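Side-chain contacts in trimethylamine-N-oxide reductase (Haemophilus influenzae, PDB 7L5I), which probably reduces S- and N-oxides such as trimethylamine N-oxide at a molybdenum centre carried by two molybdopterin guanine dinucleotides: residues P273-I278 and H362-T367; S298-F303 and A369-Q374. One frame throughout, in Å; residues are numbered along the deposited sequence.

Contact 1 (P273-I278 and H362-T367)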
loop_
_atom_site.group_PDB
_atom_site.type_symbol
_atom_site.label_atom_id
_atom_site.label_comp_id
_atom_site.label_asym_id
_atom_site.label_seq_id
_atom_site.Cartn_x
_atom_site.Cartn_y
_atom_site.Cartn_z
ATOM N N PRO A 273 -15.911 0.537 -17.907
ATOM C CA PRO A 273 -16.357 0.731 -19.301
ATOM C C PRO A 273 -15.442 0.116 -20.339
ATOM O O PRO A 273 -15.928 -0.525 -21.279
ATOM C CB PRO A 273 -16.396 2.268 -19.425
ATOM C CG PRO A 273 -16.793 2.720 -18.069
ATOM C CD PRO A 273 -16.038 1.779 -17.123
ATOM N N LEU A 274 -14.130 0.285 -20.213
ATOM C CA LEU A 274 -13.221 -0.337 -21.167
ATOM C C LEU A 274 -13.382 -1.852 -21.184
ATOM O O LEU A 274 -13.465 -2.464 -22.252
ATOM C CB LEU A 274 -11.785 0.062 -20.845
ATOM C CG LEU A 274 -10.676 -0.650 -21.603
ATOM C CD1 LEU A 274 -10.929 -0.496 -23.100
ATOM C CD2 LEU A 274 -9.332 -0.092 -21.206
ATOM N N MET A 275 -13.414 -2.485 -20.005
ATOM C CA MET A 275 -13.572 -3.935 -19.944
ATOM C C MET A 275 -14.914 -4.380 -20.511
ATOM O O MET A 275 -15.000 -5.426 -21.164
ATOM C CB MET A 275 -13.425 -4.419 -18.496
ATOM C CG MET A 275 -12.090 -4.154 -17.895
ATOM S SD MET A 275 -12.114 -4.752 -16.146
ATOM C CE MET A 275 -10.700 -3.901 -15.439
ATOM N N LEU A 276 -15.981 -3.621 -20.246
ATOM C CA LEU A 276 -17.288 -3.945 -20.823
ATOM C C LEU A 276 -17.240 -3.890 -22.346
ATOM O O LEU A 276 -17.795 -4.766 -23.029
ATOM C CB LEU A 276 -18.350 -2.991 -20.283
ATOM C CG LEU A 276 -18.704 -3.207 -18.810
ATOM C CD1 LEU A 276 -19.528 -2.074 -18.268
ATOM C CD2 LEU A 276 -19.445 -4.535 -18.563
ATOM N N GLY A 277 -16.579 -2.881 -22.899
ATOM C CA GLY A 277 -16.475 -2.794 -24.354
ATOM C C GLY A 277 -15.711 -3.949 -24.964
ATOM O O GLY A 277 -16.056 -4.450 -26.036
ATOM N N ILE A 278 -14.638 -4.379 -24.291
ATOM C CA ILE A 278 -13.894 -5.557 -24.709
ATOM C C ILE A 278 -14.788 -6.784 -24.633
ATOM O O ILE A 278 -14.861 -7.591 -25.578
ATOM C CB ILE A 278 -12.633 -5.710 -23.836
ATOM C CG1 ILE A 278 -11.672 -4.554 -24.112
ATOM C CG2 ILE A 278 -11.913 -7.017 -24.134
ATOM C CD1 ILE A 278 -10.491 -4.481 -23.152
ATOM N N HIS A 362 -11.828 -5.118 -10.161
ATOM C CA HIS A 362 -11.307 -6.469 -10.221
ATOM C C HIS A 362 -12.410 -7.503 -10.377
ATOM O O HIS A 362 -12.148 -8.582 -10.923
ATOM C CB HIS A 362 -10.431 -6.734 -8.999
ATOM C CG HIS A 362 -9.196 -5.902 -9.019
ATOM N ND1 HIS A 362 -9.061 -4.749 -8.276
ATOM C CD2 HIS A 362 -8.092 -5.979 -9.801
ATOM C CE1 HIS A 362 -7.889 -4.195 -8.538
ATOM N NE2 HIS A 362 -7.279 -4.925 -9.459
ATOM N N TRP A 363 -13.632 -7.190 -9.959
ATOM C CA TRP A 363 -14.758 -8.062 -10.261
ATOM C C TRP A 363 -14.927 -8.190 -11.767
ATOM O O TRP A 363 -15.058 -9.300 -12.304
ATOM C CB TRP A 363 -16.026 -7.509 -9.621
ATOM C CG TRP A 363 -17.167 -8.455 -9.520
ATOM C CD1 TRP A 363 -17.223 -9.731 -9.957
ATOM C CD2 TRP A 363 -18.427 -8.175 -8.921
ATOM N NE1 TRP A 363 -18.447 -10.285 -9.660
ATOM C CE2 TRP A 363 -19.201 -9.343 -9.011
ATOM C CE3 TRP A 363 -18.966 -7.048 -8.294
ATOM C CZ2 TRP A 363 -20.503 -9.421 -8.516
ATOM C CZ3 TRP A 363 -20.255 -7.125 -7.787
ATOM C CH2 TRP A 363 -21.004 -8.306 -7.896
ATOM N N MET A 364 -14.909 -7.054 -12.467
ATOM C CA MET A 364 -15.032 -7.069 -13.914
ATOM C C MET A 364 -13.788 -7.661 -14.576
ATOM O O MET A 364 -13.903 -8.317 -15.617
ATOM C CB MET A 364 -15.306 -5.638 -14.429
ATOM C CG MET A 364 -15.604 -5.625 -15.924
ATOM S SD MET A 364 -17.096 -6.555 -16.349
ATOM C CE MET A 364 -16.601 -7.269 -17.932
ATOM N N LEU A 365 -12.594 -7.473 -13.999
ATOM C CA LEU A 365 -11.412 -8.087 -14.586
ATOM C C LEU A 365 -11.513 -9.616 -14.546
ATOM O O LEU A 365 -11.132 -10.299 -15.508
ATOM C CB LEU A 365 -10.150 -7.638 -13.851
ATOM C CG LEU A 365 -8.853 -8.099 -14.506
ATOM C CD1 LEU A 365 -8.664 -7.368 -15.801
ATOM C CD2 LEU A 365 -7.675 -7.861 -13.607
ATOM N N VAL A 366 -11.974 -10.166 -13.414
ATOM C CA VAL A 366 -12.173 -11.612 -13.290
ATOM C C VAL A 366 -13.262 -12.089 -14.242
ATOM O O VAL A 366 -13.174 -13.178 -14.823
ATOM C CB VAL A 366 -12.500 -11.969 -11.830
ATOM C CG1 VAL A 366 -12.951 -13.406 -11.728
ATOM C CG2 VAL A 366 -11.285 -11.730 -10.997
ATOM N N THR A 367 -14.304 -11.279 -14.417
ATOM C CA THR A 367 -15.363 -11.602 -15.376
ATOM C C THR A 367 -14.816 -11.627 -16.799
ATOM O O THR A 367 -15.094 -12.550 -17.581
ATOM C CB THR A 367 -16.484 -10.568 -15.233
ATOM O OG1 THR A 367 -17.093 -10.681 -13.935
ATOM C CG2 THR A 367 -17.556 -10.746 -16.284
#

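Contact 2 (S298-F303 and A369-Q374)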
loop_
_atom_site.group_PDB
_atom_site.type_symbol
_atom_site.label_atom_id
_atom_site.label_comp_id
_atom_site.label_asym_id
_atom_site.label_seq_id
_atom_site.Cartn_x
_atom_site.Cartn_y
_atom_site.Cartn_z
ATOM N N SER A 298 -20.936 -18.796 -12.390
ATOM C CA SER A 298 -22.335 -18.687 -11.998
ATOM C C SER A 298 -22.815 -17.293 -12.365
ATOM O O SER A 298 -22.170 -16.299 -12.021
ATOM C CB SER A 298 -22.516 -18.943 -10.502
ATOM O OG SER A 298 -23.887 -18.883 -10.143
ATOM N N GLY A 299 -23.915 -17.223 -13.109
ATOM C CA GLY A 299 -24.559 -15.959 -13.365
ATOM C C GLY A 299 -24.152 -15.249 -14.636
ATOM O O GLY A 299 -24.499 -14.073 -14.800
ATOM N N TYR A 300 -23.419 -15.910 -15.538
ATOM C CA TYR A 300 -22.975 -15.226 -16.742
ATOM C C TYR A 300 -24.164 -14.731 -17.568
ATOM O O TYR A 300 -24.126 -13.629 -18.129
ATOM C CB TYR A 300 -22.082 -16.115 -17.615
ATOM C CG TYR A 300 -21.841 -15.429 -18.946
ATOM C CD1 TYR A 300 -20.971 -14.339 -19.035
ATOM C CD2 TYR A 300 -22.560 -15.786 -20.082
ATOM C CE1 TYR A 300 -20.802 -13.652 -20.232
ATOM C CE2 TYR A 300 -22.383 -15.110 -21.277
ATOM C CZ TYR A 300 -21.498 -14.054 -21.349
ATOM O OH TYR A 300 -21.313 -13.363 -22.540
ATOM N N ALA A 301 -25.237 -15.521 -17.652
ATOM C CA ALA A 301 -26.343 -15.117 -18.531
ATOM C C ALA A 301 -27.024 -13.845 -18.038
ATOM O O ALA A 301 -27.436 -13.003 -18.848
ATOM C CB ALA A 301 -27.372 -16.243 -18.648
ATOM N N LYS A 302 -27.169 -13.686 -16.722
ATOM C CA LYS A 302 -27.736 -12.455 -16.182
ATOM C C LYS A 302 -26.831 -11.270 -16.471
ATOM O O LYS A 302 -27.304 -10.185 -16.823
ATOM C CB LYS A 302 -27.978 -12.597 -14.680
ATOM C CG LYS A 302 -28.815 -11.473 -14.103
ATOM C CD LYS A 302 -30.213 -11.959 -13.772
ATOM C CE LYS A 302 -31.246 -10.840 -13.782
ATOM N NZ LYS A 302 -32.129 -10.920 -14.989
ATOM N N PHE A 303 -25.515 -11.465 -16.362
ATOM C CA PHE A 303 -24.585 -10.398 -16.711
ATOM C C PHE A 303 -24.667 -10.055 -18.192
ATOM O O PHE A 303 -24.582 -8.882 -18.577
ATOM C CB PHE A 303 -23.155 -10.814 -16.334
ATOM C CG PHE A 303 -22.109 -9.871 -16.820
ATOM C CD1 PHE A 303 -21.963 -8.628 -16.236
ATOM C CD2 PHE A 303 -21.261 -10.224 -17.836
ATOM C CE1 PHE A 303 -20.999 -7.759 -16.678
ATOM C CE2 PHE A 303 -20.307 -9.341 -18.308
ATOM C CZ PHE A 303 -20.174 -8.110 -17.712
ATOM N N ALA A 369 -11.654 -12.175 -17.671
ATOM C CA ALA A 369 -10.807 -13.351 -17.750
ATOM C C ALA A 369 -11.635 -14.626 -17.895
ATOM O O ALA A 369 -11.227 -15.566 -18.602
ATOM C CB ALA A 369 -9.912 -13.427 -16.498
ATOM N N SER A 370 -12.798 -14.675 -17.245
ATOM C CA SER A 370 -13.690 -15.824 -17.375
ATOM C C SER A 370 -14.221 -15.941 -18.790
ATOM O O SER A 370 -14.289 -17.042 -19.346
ATOM C CB SER A 370 -14.855 -15.698 -16.388
ATOM O OG SER A 370 -14.369 -15.767 -15.039
ATOM N N MET A 371 -14.600 -14.817 -19.388
ATOM C CA MET A 371 -15.084 -14.851 -20.765
ATOM C C MET A 371 -14.001 -15.280 -21.749
ATOM O O MET A 371 -14.295 -15.943 -22.751
ATOM C CB MET A 371 -15.637 -13.476 -21.144
ATOM C CG MET A 371 -16.849 -13.080 -20.368
ATOM S SD MET A 371 -17.537 -11.457 -20.738
ATOM C CE MET A 371 -18.135 -11.734 -22.418
ATOM N N LEU A 372 -12.742 -14.920 -21.487
ATOM C CA LEU A 372 -11.645 -15.370 -22.329
ATOM C C LEU A 372 -11.375 -16.852 -22.149
ATOM O O LEU A 372 -10.915 -17.509 -23.084
ATOM C CB LEU A 372 -10.392 -14.565 -22.003
ATOM C CG LEU A 372 -10.450 -13.093 -22.401
ATOM C CD1 LEU A 372 -9.282 -12.357 -21.805
ATOM C CD2 LEU A 372 -10.407 -13.017 -23.894
ATOM N N GLY A 373 -11.612 -17.385 -20.953
ATOM C CA GLY A 373 -11.626 -18.823 -20.768
ATOM C C GLY A 373 -10.289 -19.486 -20.549
ATOM O O GLY A 373 -10.192 -20.709 -20.688
ATOM N N GLN A 374 -9.253 -18.725 -20.187
ATOM C CA GLN A 374 -7.901 -19.263 -20.068
ATOM C C GLN A 374 -7.470 -19.438 -18.613
ATOM O O GLN A 374 -6.317 -19.793 -18.354
ATOM C CB GLN A 374 -6.925 -18.355 -20.819
ATOM C CG GLN A 374 -7.257 -18.167 -22.280
ATOM C CD GLN A 374 -6.414 -17.082 -22.908
ATOM O OE1 GLN A 374 -5.317 -16.803 -22.444
ATOM N NE2 GLN A 374 -6.932 -16.461 -23.958
#

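Contact 1 (P273-I278 and H362-T367)
Met275 lays its side chain over the first carbons of Met364, its CB 3.6 Å from Met364 CG, and the two chains run antiparallel alongside each other. Beyond CG the Met275 chain is fully extended (chi2 178°), which carries its sulfur across to the backbone of the facing helix: SD stands 3.5 Å from Leu365 N. Its methyl then ends beside the leucine, with Met275 CE 4.0 Å from Leu365 CD1. Met364 instead bends at chi2 (63°) and again at chi3, and this turns its sulfur toward Leu276, whose CD2 lies 3.8 Å from Met364 SD.

Helices 271-284 and 359-372 run nearly parallel here, at 16°, with segment axes 9.9 Å apart. They belong to the alpha/beta part of the molybdopterin oxidoreductase fold, where Trp212 on strand 208-212 of a parallel sheet touches both Met275 and Leu365. Methionine suits both places: unbranched Met275 can reach the backbone at Leu365, while flexible Met364 folds toward Leu276, and the two leucines offer apolar methyls to meet them. The side chain of Met275 comes within about 7 Å of a bound guanine dinucleotide cofactor.

Contact 2 (S298-F303 and A369-Q374)
Met371 meets the edge of the Tyr300 ring with CG, sulfur and methyl, the methyl coming nearest. Met371 CE lies 3.6 Å from Tyr300 OH and also touches the ring carbon beside it, with CE 3.9 Å from Tyr300 CE1. The sulfur follows close behind: Met371 SD lies 5.3 Å from the centroid of the Tyr300 ring and 77° off its normal, an edge-on Met-aromatic contact rather than one over the face. The thioether lies roughly perpendicular to the tyrosine side chain. The Met371 chain runs straight through chi2 and turns only at chi3 (68°), and that final bend sets CE beside the ring edge.

Phe303, one helical turn after Tyr300, offers a second edge to the same sulfur, with Met371 SD 4.2 Å from Phe303 CE2. A long, polarisable thioether suits a place facing two neighbouring ring edges: SD and CE share Tyr300 CE1, SD alone of the two also reaches the phenylalanine, and CE reaches the phenol oxygen.

The meeting joins the start of helix 300-307 to the last turn of helix 359-372 in the molybdopterin oxidoreductase family region. Gly299 occupies the N-cap position of the first, and Gly373, with positive phi, ends the helical run of the second; glycine adopts such backbone angles readily. Tyrosine suits its partly exposed site, since its OH can hydrogen-bond to Glu304 OE2 on its own helix while the ring packs; Phe303 is buried and wholly apolar. Farther out, Val283 of helix 271-284 and Leu293 of helix 290-296 each touch both Tyr300 and Met371, and His288 touches the tyrosine.

Both contacts use helix 359-372, contact 1 an earlier part of it and contact 2 its C-terminal end, and their centres lie about 11 Å apart. Along the chain their segments alternate: 273-278, 298-303, 362-367, 369-374, so helices 271-284 and 300-307 both pack on the later helix. Phe303 joins the two directly, its CZ lying 3.7 Å from Leu276 CD2 and its CE2 3.7 Å from Thr367 CG2. The result is a connected, largely apolar cluster in the molybdopterin oxidoreductase region, with the contact 1 end nearer the cofactor. Contact 2 is the more peripheral, its centre about 30 Å from the chain's centre against about 23 Å for that of contact 1.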